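Local coordinates for hypothetical protein (Fusobacterium nucleatum subsp. nucleatum, PDB 2GSL) that might be a ribonuclease involved in RNA processing, probably of the MrnC family, with a ribonuclease III domain that binds magnesium, at residues 67-72 with 115-120. Sequence-based numbering, arbitrary orientation.
Sequences DLDEEF and EEEIKK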
loop_
_atom_site.group_PDB
_atom_site.type_symbol
_atom_site.label_atom_id
_atom_site.label_comp_id
_atom_site.label_asym_id
_atom_site.label_seq_id
_atom_site.Cartn_x
_atom_site.Cartn_y
_atom_site.Cartn_z
ATOM N N ASP A 67 12.906 4.633 21.101
ATOM C CA ASP A 67 12.760 3.285 21.625
ATOM C C ASP A 67 13.001 2.174 20.596
ATOM O O ASP A 67 12.911 0.997 20.934
ATOM C CB ASP A 67 11.378 3.106 22.278
ATOM C CG ASP A 67 11.119 4.097 23.420
ATOM O OD1 ASP A 67 12.073 4.478 24.132
ATOM O OD2 ASP A 67 9.944 4.483 23.612
ATOM N N LEU A 68 13.315 2.536 19.351
ATOM C CA LEU A 68 13.566 1.544 18.295
ATOM C C LEU A 68 14.981 0.947 18.353
ATOM O O LEU A 68 15.937 1.630 18.720
ATOM C CB LEU A 68 13.334 2.169 16.911
ATOM C CG LEU A 68 11.902 2.234 16.353
ATOM C CD1 LEU A 68 11.024 3.059 17.252
ATOM C CD2 LEU A 68 11.917 2.828 14.951
ATOM N N ASP A 69 15.112 -0.326 17.991
ATOM C CA ASP A 69 16.417 -0.978 18.008
ATOM C C ASP A 69 17.436 -0.123 17.259
ATOM O O ASP A 69 17.075 0.691 16.405
ATOM C CB ASP A 69 16.359 -2.373 17.357
ATOM C CG ASP A 69 15.467 -3.357 18.114
ATOM O OD1 ASP A 69 15.571 -3.434 19.358
ATOM O OD2 ASP A 69 14.670 -4.065 17.461
ATOM N N GLU A 70 18.709 -0.321 17.586
ATOM C CA GLU A 70 19.811 0.411 16.968
ATOM C C GLU A 70 19.743 0.436 15.441
ATOM O O GLU A 70 19.804 1.505 14.820
ATOM C CB GLU A 70 21.146 -0.206 17.404
ATOM C CG GLU A 70 21.765 0.445 18.627
ATOM C CD GLU A 70 22.259 1.852 18.335
ATOM O OE1 GLU A 70 22.708 2.540 19.282
ATOM O OE2 GLU A 70 22.201 2.268 17.153
ATOM N N GLU A 71 19.632 -0.750 14.847
ATOM C CA GLU A 71 19.570 -0.901 13.393
ATOM C C GLU A 71 18.573 0.048 12.722
ATOM O O GLU A 71 18.822 0.562 11.627
ATOM C CB GLU A 71 19.221 -2.355 13.051
ATOM C CG GLU A 71 18.807 -2.608 11.608
ATOM C CD GLU A 71 18.495 -4.075 11.349
ATOM O OE1 GLU A 71 17.751 -4.692 12.157
ATOM O OE2 GLU A 71 18.988 -4.611 10.329
ATOM N N PHE A 72 17.449 0.280 13.390
ATOM C CA PHE A 72 16.411 1.147 12.867
ATOM C C PHE A 72 16.709 2.611 13.106
ATOM O O PHE A 72 16.467 3.452 12.240
ATOM C CB PHE A 72 15.073 0.766 13.491
ATOM C CG PHE A 72 14.629 -0.609 13.128
ATOM C CD1 PHE A 72 14.351 -1.549 14.109
ATOM C CD2 PHE A 72 14.542 -0.985 11.793
ATOM C CE1 PHE A 72 13.998 -2.852 13.756
ATOM C CE2 PHE A 72 14.194 -2.276 11.430
ATOM C CZ PHE A 72 13.922 -3.213 12.406
ATOM N N GLU A 115 7.565 -7.862 10.417
ATOM C CA GLU A 115 6.195 -7.379 10.341
ATOM C C GLU A 115 5.546 -7.298 11.722
ATOM O O GLU A 115 4.490 -6.685 11.887
ATOM C CB GLU A 115 5.363 -8.280 9.409
ATOM C CG GLU A 115 4.824 -7.592 8.134
ATOM C CD GLU A 115 3.427 -6.980 8.324
ATOM O OE1 GLU A 115 2.469 -7.744 8.579
ATOM O OE2 GLU A 115 3.284 -5.739 8.218
ATOM N N GLU A 116 6.164 -7.910 12.723
ATOM C CA GLU A 116 5.593 -7.854 14.065
ATOM C C GLU A 116 5.965 -6.534 14.726
ATOM O O GLU A 116 5.289 -6.067 15.643
ATOM C CB GLU A 116 6.100 -9.017 14.925
ATOM C CG GLU A 116 5.595 -8.961 16.361
ATOM C CD GLU A 116 4.075 -9.051 16.455
ATOM O OE1 GLU A 116 3.524 -8.703 17.524
ATOM O OE2 GLU A 116 3.435 -9.478 15.465
ATOM N N GLU A 117 7.057 -5.944 14.253
ATOM C CA GLU A 117 7.539 -4.673 14.777
ATOM C C GLU A 117 6.679 -3.551 14.201
ATOM O O GLU A 117 6.515 -2.496 14.815
ATOM C CB GLU A 117 9.005 -4.474 14.387
ATOM C CG GLU A 117 9.962 -5.481 15.021
ATOM C CD GLU A 117 10.348 -5.109 16.444
ATOM O OE1 GLU A 117 9.439 -4.882 17.270
ATOM O OE2 GLU A 117 11.565 -5.048 16.737
ATOM N N ILE A 118 6.125 -3.797 13.017
ATOM C CA ILE A 118 5.270 -2.825 12.357
ATOM C C ILE A 118 3.930 -2.726 13.079
ATOM O O ILE A 118 3.411 -1.625 13.293
ATOM C CB ILE A 118 5.026 -3.218 10.898
ATOM C CG1 ILE A 118 6.366 -3.318 10.165
ATOM C CG2 ILE A 118 4.126 -2.200 10.227
ATOM C CD1 ILE A 118 6.252 -3.798 8.756
ATOM N N LYS A 119 3.378 -3.878 13.464
ATOM C CA LYS A 119 2.098 -3.921 14.168
ATOM C C LYS A 119 2.154 -3.168 15.492
ATOM O O LYS A 119 1.169 -2.571 15.921
ATOM C CB LYS A 119 1.663 -5.371 14.432
ATOM C CG LYS A 119 0.317 -5.486 15.149
ATOM C CD LYS A 119 -0.212 -6.929 15.198
ATOM C CE LYS A 119 -1.705 -6.963 15.610
ATOM N NZ LYS A 119 -2.319 -8.332 15.611
ATOM N N LYS A 120 3.308 -3.183 16.140
ATOM C CA LYS A 120 3.424 -2.504 17.419
ATOM C C LYS A 120 3.338 -0.985 17.236
ATOM O O LYS A 120 2.792 -0.280 18.083
ATOM C CB LYS A 120 4.733 -2.913 18.094
ATOM C CG LYS A 120 4.736 -2.714 19.589
ATOM C CD LYS A 120 5.650 -3.715 20.279
ATOM C CE LYS A 120 7.118 -3.493 19.943
ATOM N NZ LYS A 120 8.024 -4.410 20.721
HETATM O O HOH W 1 12.517 -2.805 16.460
#
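Asp69 and Glu117 bring their carboxylates together with planes 49° apart, and a water beside the gap bonds to one oxygen of each; Glu117 OE2 also approaches the Phe72 ring obliquely, 4.4 Å from Phe72 CE1. The two acid side chains cross at about a right angle and bring Asp69 OD2 within 3.3 Å of Glu117 OE2. Both oxygens are acceptors, so direct bonding would require a proton on one of them; the water supplies hydrogens instead, donating to Asp69 OD2 at 2.7 Å and to Glu117 OE2 at 2.5 Å. In Glu117, CB points toward 67-72, and the bend at chi2 (-82°) swings the carboxylate toward Asp69 and Lys120. Its other oxygen, OE1, has a long salt bridge to Lys120 NZ, 3.8 Å away, which would offset part of the negative charge. Short, polar Asp69 suits an exposed edge, while the longer Glu117 can meet both the water and Lys120. In this all-helical ribonuclease III domain protein, the contact joins the start of helix 70-80 to helix 115-127, away from the magnesium site. Asp69 occupies the N-cap position of helix 70-80; its side chain turns to the water and makes no capping bond. Phe72, one turn further on, suits a buried place: its hydrocarbon ring packs on Met109 of helix 93-111, a residue that Leu68 and Ile118 also touch.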